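Local coordinates for Lin2634 protein (Listeria innocua, PDB 3MZO) that is probably a metal-dependent phosphohydrolase of the HD-domain superfamily, related to 5'-deoxynucleotidases of the YfbR type, and binds calcium ions, at residues Asp13-Tyr18 and Ser30-Ser35; Phe24-His29 and Ile150-Pro155; Glu72-Asp77 and Ser99-Phe104. One frame throughout, in Å; residues are numbered along the deposited sequence. Where two conformers were deposited one is given.

How the interactions relate
All three contacts fasten loops of one all-helical domain with an HD-type metal centre. Interactions 1 and 2 share the loop between helices 4-13 and 31-51: residues 13-18 at its start close on 30-35 at the head of helix 31-51, while 24-29 reach the end of helix 129-151, so they alternate along the chain. Their centres lie about 18 Å apart; the contacts touch where Tyr-18 meets Glu-28 and His-29. Interaction 3 follows interaction 1, inside the long loop interaction 2 closes. Centre to centre it lies about 15 Å from interaction 1, touching it through Glu-72 and Leu-73, and about 28 Å from interaction 2. The loops around the calcium-binding His-34 are tied to three helices.

Interaction 1: residues Asp13-Tyr18 and Ser30-Ser35; sequences DLENIY and SVAEHS. With CA (calcium ion), chain K.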
# COMPACT_ATOMS: atom_id res chain seq x y z
N ASP B 13 -7.85 11.53 9.84
CA ASP B 13 -6.84 10.73 10.49
C ASP B 13 -7.35 9.36 10.95
O ASP B 13 -6.57 8.41 11.00
CB ASP B 13 -6.21 11.49 11.67
CG ASP B 13 -5.57 12.83 11.24
OD1 ASP B 13 -5.33 13.05 10.01
OD2 ASP B 13 -5.30 13.64 12.11
N LEU B 14 -8.64 9.27 11.29
CA LEU B 14 -9.24 7.98 11.64
C LEU B 14 -9.31 6.97 10.51
O LEU B 14 -9.62 5.80 10.74
CB LEU B 14 -10.63 8.17 12.27
CG LEU B 14 -10.52 8.65 13.72
CD1 LEU B 14 -11.83 9.25 14.19
CD2 LEU B 14 -10.09 7.48 14.58
N GLU B 15 -9.03 7.42 9.29
CA GLU B 15 -8.92 6.54 8.15
C GLU B 15 -7.55 5.85 8.05
O GLU B 15 -7.37 4.93 7.24
CB GLU B 15 -9.07 7.36 6.86
CG GLU B 15 -10.37 8.07 6.72
CD GLU B 15 -10.44 8.91 5.42
OE1 GLU B 15 -9.57 8.87 4.52
OE2 GLU B 15 -11.40 9.64 5.31
N ASN B 16 -6.59 6.35 8.82
CA ASN B 16 -5.23 5.85 8.84
C ASN B 16 -4.88 5.05 10.09
O ASN B 16 -3.72 4.70 10.28
CB ASN B 16 -4.25 7.03 8.68
CG ASN B 16 -4.37 7.72 7.32
OD1 ASN B 16 -4.71 7.07 6.32
ND2 ASN B 16 -4.09 9.02 7.28
N ILE B 17 -5.88 4.81 10.93
CA ILE B 17 -5.77 3.99 12.13
C ILE B 17 -6.62 2.77 11.85
O ILE B 17 -7.80 2.86 11.53
CB ILE B 17 -6.26 4.73 13.37
CG1 ILE B 17 -5.44 6.01 13.52
CG2 ILE B 17 -6.08 3.85 14.67
CD1 ILE B 17 -5.95 6.90 14.54
N TYR B 18 -5.98 1.62 11.95
CA TYR B 18 -6.59 0.35 11.62
C TYR B 18 -6.85 -0.49 12.84
O TYR B 18 -6.20 -0.32 13.87
CB TYR B 18 -5.71 -0.37 10.65
CG TYR B 18 -5.69 0.36 9.35
CD1 TYR B 18 -6.66 0.11 8.40
CD2 TYR B 18 -4.74 1.35 9.09
CE1 TYR B 18 -6.69 0.80 7.19
CE2 TYR B 18 -4.76 2.05 7.86
CZ TYR B 18 -5.75 1.75 6.92
OH TYR B 18 -5.81 2.38 5.70
N SER B 30 -10.44 0.55 8.58
CA SER B 30 -10.05 1.71 9.39
C SER B 30 -11.02 1.93 10.53
O SER B 30 -12.14 1.41 10.52
CB SER B 30 -9.94 2.98 8.56
OG SER B 30 -11.22 3.42 8.12
N VAL B 31 -10.61 2.70 11.51
CA VAL B 31 -11.54 3.03 12.60
C VAL B 31 -12.73 3.81 12.04
O VAL B 31 -13.82 3.61 12.50
CB VAL B 31 -10.86 3.82 13.74
CG1 VAL B 31 -11.89 4.23 14.80
CG2 VAL B 31 -9.78 2.99 14.40
N ALA B 32 -12.50 4.68 11.05
CA ALA B 32 -13.58 5.43 10.40
C ALA B 32 -14.58 4.46 9.80
O ALA B 32 -15.80 4.61 9.97
CB ALA B 32 -13.05 6.39 9.31
N GLU B 33 -14.08 3.45 9.10
CA GLU B 33 -14.95 2.46 8.46
C GLU B 33 -15.76 1.66 9.46
O GLU B 33 -16.98 1.44 9.29
CB GLU B 33 -14.14 1.55 7.54
CG GLU B 33 -13.78 2.26 6.25
CD GLU B 33 -12.62 1.70 5.46
OE1 GLU B 33 -11.83 0.90 6.00
OE2 GLU B 33 -12.53 2.07 4.27
N HIS B 34 -15.08 1.27 10.53
CA HIS B 34 -15.74 0.58 11.61
C HIS B 34 -16.86 1.43 12.22
O HIS B 34 -17.92 0.91 12.47
CB HIS B 34 -14.69 0.17 12.64
CG HIS B 34 -15.26 -0.27 13.94
ND1 HIS B 34 -15.88 -1.49 14.11
CD2 HIS B 34 -15.28 0.34 15.15
CE1 HIS B 34 -16.26 -1.61 15.37
NE2 HIS B 34 -15.90 -0.53 16.03
N SER B 35 -16.61 2.72 12.43
CA SER B 35 -17.61 3.59 13.03
C SER B 35 -18.85 3.73 12.13
O SER B 35 -19.98 3.67 12.60
CB SER B 35 -17.00 4.95 13.37
OG SER B 35 -15.88 4.78 14.20
CA CA K . -15.40 -0.45 18.74
O HOH W 1 -14.91 0.35 21.20
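Leu-14 and Ile-17 present their backbone carbonyls to the first N-H groups of helix 31-51. Ala-32 N donates to Leu-14 O at 3.1 Å from above the carbonyl plane, whereas Val-31 N meets Ile-17 O at 2.8 Å almost head-on, with a C=O...N angle of 163°. Packing is close around Val-31. Its CG1, set anti to the backbone N (chi1 175°), lies 3.7 Å from Leu-14 CD2, and its other branch, CG2, runs beside Ile-17 CG2 at 3.8 Å, both side chains pointing the same way.

The helix start is a capping box: Glu-33 N donates to Ser-30 OG (also hydrogen-bonded to Glu-33 of the second subunit) at 3.0 Å, and Ser-30 N returns a nearly straight bond of 3.0 Å to Glu-33 OE1. One turn after Ser-30, His-34 NE2 binds a calcium ion at 2.8 Å; His-68, Asp-69 and Asp-138 complete the protein ligands of this HD-type site, and Asp-141 holds His-34 ND1.

The Tyr-18 side is looser, its partly exposed ring approaching Ser-30 N obliquely, with CD1 3.8 Å from that nitrogen. Of the Glu-15 side chain, CG touches Ala-32 CB; its carboxylate turns to His-29 and Lys-37 of the second subunit.

Interaction 2: residues Phe24-His29 and Ile150-Pro155; sequences FKYQEH and IQKGNP
A Schellman motif ends helix 129-151, with Gly-153 at positive phi, and the residues around this helix end receive the loop before helix 31-51. Tyr-26 is the buried centre of the contact. Its side chain and that of Lys-152 run antiparallel, side by side: Lys-152 CD lies 3.6 Å from Tyr-26 CB, while Lys-152 CB sits 3.6 Å from Tyr-26 CD2. The backbone of Asn-154 closes on the ring's edge, its CA 3.6 Å from Tyr-26 CE2. On one face of the same ring, Phe-24 CE2 stands 3.5 Å above the plane, over the centre. The phenol oxygen is hydrogen-bonded to Lys-152 O of the fourth subunit, and the Tyr-26 rings of the two chains meet edge-to-face.

Two polar links flank the aromatic core. Lys-152, extended until a bend at its last torsion (chi4 71°), hydrogen-bonds through NZ, at 2.9 Å, to OE1 of Gln-27 in one of its two conformers, in the carbonyl plane on a lone pair. Glu-149, in the last turn of the helix, accepts from the backbone N of both Tyr-26 and Gln-27 and also from Asn-154 ND2. That same ND2 donates to Phe-24 O at 2.9 Å, with an N-H...O angle of 171°.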
# COMPACT_ATOMS: atom_id res chain seq x y z
N PHE B 24 -1.79 -10.86 10.36
CA PHE B 24 -2.23 -10.78 8.97
C PHE B 24 -3.75 -10.86 8.87
O PHE B 24 -4.35 -11.74 9.50
CB PHE B 24 -1.65 -11.92 8.12
CG PHE B 24 -2.20 -11.95 6.75
CD1 PHE B 24 -1.71 -11.09 5.79
CD2 PHE B 24 -3.29 -12.78 6.42
CE1 PHE B 24 -2.27 -11.04 4.53
CE2 PHE B 24 -3.84 -12.76 5.14
CZ PHE B 24 -3.33 -11.88 4.20
N LYS B 25 -4.34 -9.94 8.13
CA LYS B 25 -5.75 -9.98 7.79
C LYS B 25 -5.87 -9.87 6.29
O LYS B 25 -5.16 -9.06 5.68
CB LYS B 25 -6.54 -8.82 8.42
CG LYS B 25 -6.47 -8.74 9.93
CD LYS B 25 -7.13 -7.47 10.40
CE LYS B 25 -6.48 -6.88 11.63
NZ LYS B 25 -7.26 -7.12 12.91
N TYR B 26 -6.79 -10.62 5.69
CA TYR B 26 -7.00 -10.47 4.23
C TYR B 26 -7.57 -9.10 3.92
O TYR B 26 -7.23 -8.52 2.91
CB TYR B 26 -7.88 -11.59 3.66
CG TYR B 26 -7.26 -12.99 3.68
CD1 TYR B 26 -6.38 -13.41 2.68
CD2 TYR B 26 -7.62 -13.92 4.66
CE1 TYR B 26 -5.85 -14.67 2.70
CE2 TYR B 26 -7.09 -15.18 4.67
CZ TYR B 26 -6.23 -15.56 3.69
OH TYR B 26 -5.71 -16.83 3.73
N GLN B 27 -8.43 -8.57 4.79
CA GLN B 27 -9.00 -7.23 4.65
C GLN B 27 -8.82 -6.41 5.92
O GLN B 27 -9.21 -6.86 7.00
CB GLN B 27 -10.49 -7.33 4.42
CG GLN B 27 -10.89 -8.08 3.19
CD GLN B 27 -12.35 -7.93 2.91
OE1 GLN B 27 -13.05 -8.92 2.71
NE2 GLN B 27 -12.84 -6.69 2.94
N GLU B 28 -8.25 -5.22 5.79
CA GLU B 28 -8.08 -4.27 6.89
C GLU B 28 -9.29 -3.33 6.88
O GLU B 28 -9.92 -3.14 5.85
CB GLU B 28 -6.81 -3.44 6.70
CG GLU B 28 -5.50 -4.24 6.90
CD GLU B 28 -4.94 -4.19 8.32
OE1 GLU B 28 -4.32 -3.16 8.67
OE2 GLU B 28 -5.08 -5.20 9.08
N HIS B 29 -9.58 -2.76 8.03
CA HIS B 29 -10.73 -1.84 8.20
C HIS B 29 -10.25 -0.69 9.04
O HIS B 29 -9.66 -0.93 10.09
CB HIS B 29 -11.88 -2.55 8.92
CG HIS B 29 -12.30 -3.83 8.26
ND1 HIS B 29 -13.05 -3.86 7.10
CD2 HIS B 29 -12.02 -5.12 8.57
CE1 HIS B 29 -13.25 -5.13 6.75
NE2 HIS B 29 -12.63 -5.91 7.62
N ILE B 150 -12.27 -15.91 8.93
CA ILE B 150 -12.40 -17.34 9.11
C ILE B 150 -12.89 -18.01 7.84
O ILE B 150 -12.42 -19.08 7.46
CB ILE B 150 -13.37 -17.66 10.27
CG1 ILE B 150 -12.76 -17.20 11.59
CG2 ILE B 150 -13.69 -19.15 10.31
CD1 ILE B 150 -13.79 -17.00 12.69
N GLN B 151 -13.84 -17.36 7.19
CA GLN B 151 -14.37 -17.78 5.89
C GLN B 151 -13.25 -17.92 4.87
O GLN B 151 -13.25 -18.86 4.08
CB GLN B 151 -15.33 -16.73 5.35
CG GLN B 151 -16.65 -17.27 4.94
CD GLN B 151 -17.59 -16.18 4.47
OE1 GLN B 151 -17.52 -15.02 4.92
NE2 GLN B 151 -18.47 -16.54 3.54
N LYS B 152 -12.30 -16.98 4.90
CA LYS B 152 -11.17 -16.98 3.96
C LYS B 152 -10.04 -17.90 4.37
O LYS B 152 -9.03 -18.01 3.68
CB LYS B 152 -10.66 -15.55 3.76
CG LYS B 152 -11.66 -14.60 3.14
CD LYS B 152 -11.03 -13.19 3.02
CE LYS B 152 -11.89 -12.18 2.35
NZ LYS B 152 -13.05 -11.77 3.21
N GLY B 153 -10.24 -18.61 5.48
CA GLY B 153 -9.27 -19.58 5.97
C GLY B 153 -8.02 -18.92 6.55
O GLY B 153 -6.94 -19.48 6.48
N ASN B 154 -8.15 -17.73 7.12
CA ASN B 154 -7.04 -17.09 7.76
C ASN B 154 -6.40 -18.07 8.75
O ASN B 154 -7.08 -18.61 9.61
CB ASN B 154 -7.51 -15.82 8.47
CG ASN B 154 -6.35 -14.99 8.99
OD1 ASN B 154 -5.44 -15.53 9.62
ND2 ASN B 154 -6.38 -13.67 8.73
N PRO B 155 -5.10 -18.28 8.64
CA PRO B 155 -4.56 -19.31 9.49
C PRO B 155 -4.50 -18.99 10.98
O PRO B 155 -4.31 -19.90 11.76
CB PRO B 155 -3.14 -19.55 8.92
CG PRO B 155 -2.85 -18.35 8.05
CD PRO B 155 -4.17 -17.84 7.59

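Interaction 3: residues Glu72-Asp77 and Ser99-Phe104; sequences ELFIGD and SMTKNF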
# COMPACT_ATOMS: atom_id res chain seq x y z
N GLU B 72 -9.67 6.53 19.55
CA GLU B 72 -8.58 5.76 18.96
C GLU B 72 -7.58 6.66 18.20
O GLU B 72 -6.47 6.22 17.85
CB GLU B 72 -9.09 4.54 18.18
CG GLU B 72 -9.43 3.38 19.15
CD GLU B 72 -10.16 2.19 18.52
OE1 GLU B 72 -9.77 1.76 17.42
OE2 GLU B 72 -11.10 1.66 19.16
N LEU B 73 -7.95 7.92 18.00
CA LEU B 73 -7.05 8.91 17.43
C LEU B 73 -5.77 9.06 18.25
O LEU B 73 -4.72 9.35 17.68
CB LEU B 73 -7.69 10.28 17.37
CG LEU B 73 -8.14 10.87 16.07
CD1 LEU B 73 -8.74 12.23 16.42
CD2 LEU B 73 -7.01 11.04 15.10
N PHE B 74 -5.89 8.89 19.56
CA PHE B 74 -4.75 9.12 20.49
C PHE B 74 -4.40 7.94 21.44
O PHE B 74 -3.31 7.93 22.01
CB PHE B 74 -4.91 10.43 21.28
CG PHE B 74 -6.32 10.74 21.70
CD1 PHE B 74 -6.88 10.14 22.81
CD2 PHE B 74 -7.07 11.67 21.01
CE1 PHE B 74 -8.17 10.45 23.21
CE2 PHE B 74 -8.37 11.99 21.39
CZ PHE B 74 -8.93 11.38 22.48
N ILE B 75 -5.29 6.96 21.59
CA ILE B 75 -4.96 5.76 22.34
C ILE B 75 -5.69 4.54 21.77
O ILE B 75 -6.92 4.53 21.65
CB ILE B 75 -5.26 5.95 23.84
CG1 ILE B 75 -4.94 4.65 24.61
CG2 ILE B 75 -6.71 6.46 24.03
CD1 ILE B 75 -4.80 4.80 26.11
N GLY B 76 -4.92 3.53 21.37
CA GLY B 76 -5.47 2.27 20.86
C GLY B 76 -6.30 1.50 21.86
O GLY B 76 -6.21 1.74 23.07
N ASP B 77 -7.08 0.56 21.36
CA ASP B 77 -8.00 -0.20 22.19
C ASP B 77 -7.80 -1.67 21.86
O ASP B 77 -7.84 -2.04 20.68
CB ASP B 77 -9.44 0.24 21.86
CG ASP B 77 -10.51 -0.40 22.76
OD1 ASP B 77 -10.37 -0.36 24.00
OD2 ASP B 77 -11.51 -0.93 22.21
N SER B 99 -9.04 10.06 30.61
CA SER B 99 -8.28 11.27 30.92
C SER B 99 -7.77 11.94 29.67
O SER B 99 -7.82 13.16 29.54
CB SER B 99 -7.10 10.97 31.83
OG SER B 99 -7.57 10.47 33.06
N MSE B 100 -7.27 11.13 28.74
CA MSE B 100 -6.71 11.69 27.52
C MSE B 100 -7.79 12.40 26.70
O MSE B 100 -7.52 13.47 26.12
CB MSE B 100 -6.01 10.60 26.70
CG MSE B 100 -4.72 10.14 27.31
SE MSE B 100 -3.84 8.82 26.17
CE MSE B 100 -3.11 9.93 24.73
N THR B 101 -9.00 11.82 26.67
CA THR B 101 -10.15 12.42 25.97
C THR B 101 -10.54 13.76 26.61
O THR B 101 -10.79 14.72 25.90
CB THR B 101 -11.40 11.48 25.91
OG1 THR B 101 -11.07 10.26 25.23
CG2 THR B 101 -12.53 12.14 25.16
N LYS B 102 -10.55 13.81 27.94
CA LYS B 102 -10.84 15.05 28.67
C LYS B 102 -9.82 16.16 28.30
O LYS B 102 -10.19 17.32 28.07
CB LYS B 102 -10.85 14.77 30.19
CG LYS B 102 -11.05 16.00 31.09
N ASN B 103 -8.54 15.79 28.26
CA ASN B 103 -7.46 16.73 27.94
C ASN B 103 -7.51 17.10 26.45
O ASN B 103 -7.19 18.23 26.07
CB ASN B 103 -6.09 16.14 28.32
CG ASN B 103 -6.02 15.70 29.81
OD1 ASN B 103 -6.90 16.04 30.61
ND2 ASN B 103 -5.00 14.91 30.15
N PHE B 104 -7.87 16.15 25.59
CA PHE B 104 -8.03 16.47 24.17
C PHE B 104 -9.07 17.59 24.01
O PHE B 104 -8.80 18.61 23.38
CB PHE B 104 -8.42 15.23 23.35
CG PHE B 104 -8.76 15.55 21.92
CD1 PHE B 104 -10.05 15.95 21.57
CD2 PHE B 104 -7.80 15.46 20.93
CE1 PHE B 104 -10.38 16.27 20.26
CE2 PHE B 104 -8.12 15.78 19.59
CZ PHE B 104 -9.42 16.19 19.27
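The chain leaves the short 3-10 turn at 72-73, passes residues 99-104 of helix 87-108 at Phe-74 and Ile-75, and then moves off; the CA of Phe-74 comes 7.7 Å from that of Met-100, the nearest backbone approach. No hydrogen bond crosses; side chains pack on each other and on nearby backbone atoms.

The Phe-74 ring wedges between Met-100, Thr-101 and Phe-104. Selenomethionine Met-100 and Phe-74 pass one another head to tail. A bend at the end of the Met-100 chain (chi3 75°) turns CE back over the loop, 3.4 Å from Phe-74 O and 3.9 Å from Phe-74 CB. Its selenium faces Ile-75, with SE 4.0 Å from Ile-75 CB. This joins the stretch after the HD-motif residues His-68 and Asp-69 to helix 87-108 of the HD-domain fold; Glu-72, at the loop's start, is a calcium ligand in a structure of this protein, though it holds no ion in this chain.

At the far edge of the Phe-74 ring, Thr-101 OG1 lies in the ring plane, 3.5 Å from CE1, while bonding to Glu-97 one turn back. Phe-104, with CG anti to its backbone N (chi1 173°), brings CD2 to 3.5 Å from Phe-74 CE2. The two rings are 28° from parallel and slid apart, centroids 5.2 Å from each other, with little overlap. Tyr-84 of the third subunit meets Phe-104 edge-to-face.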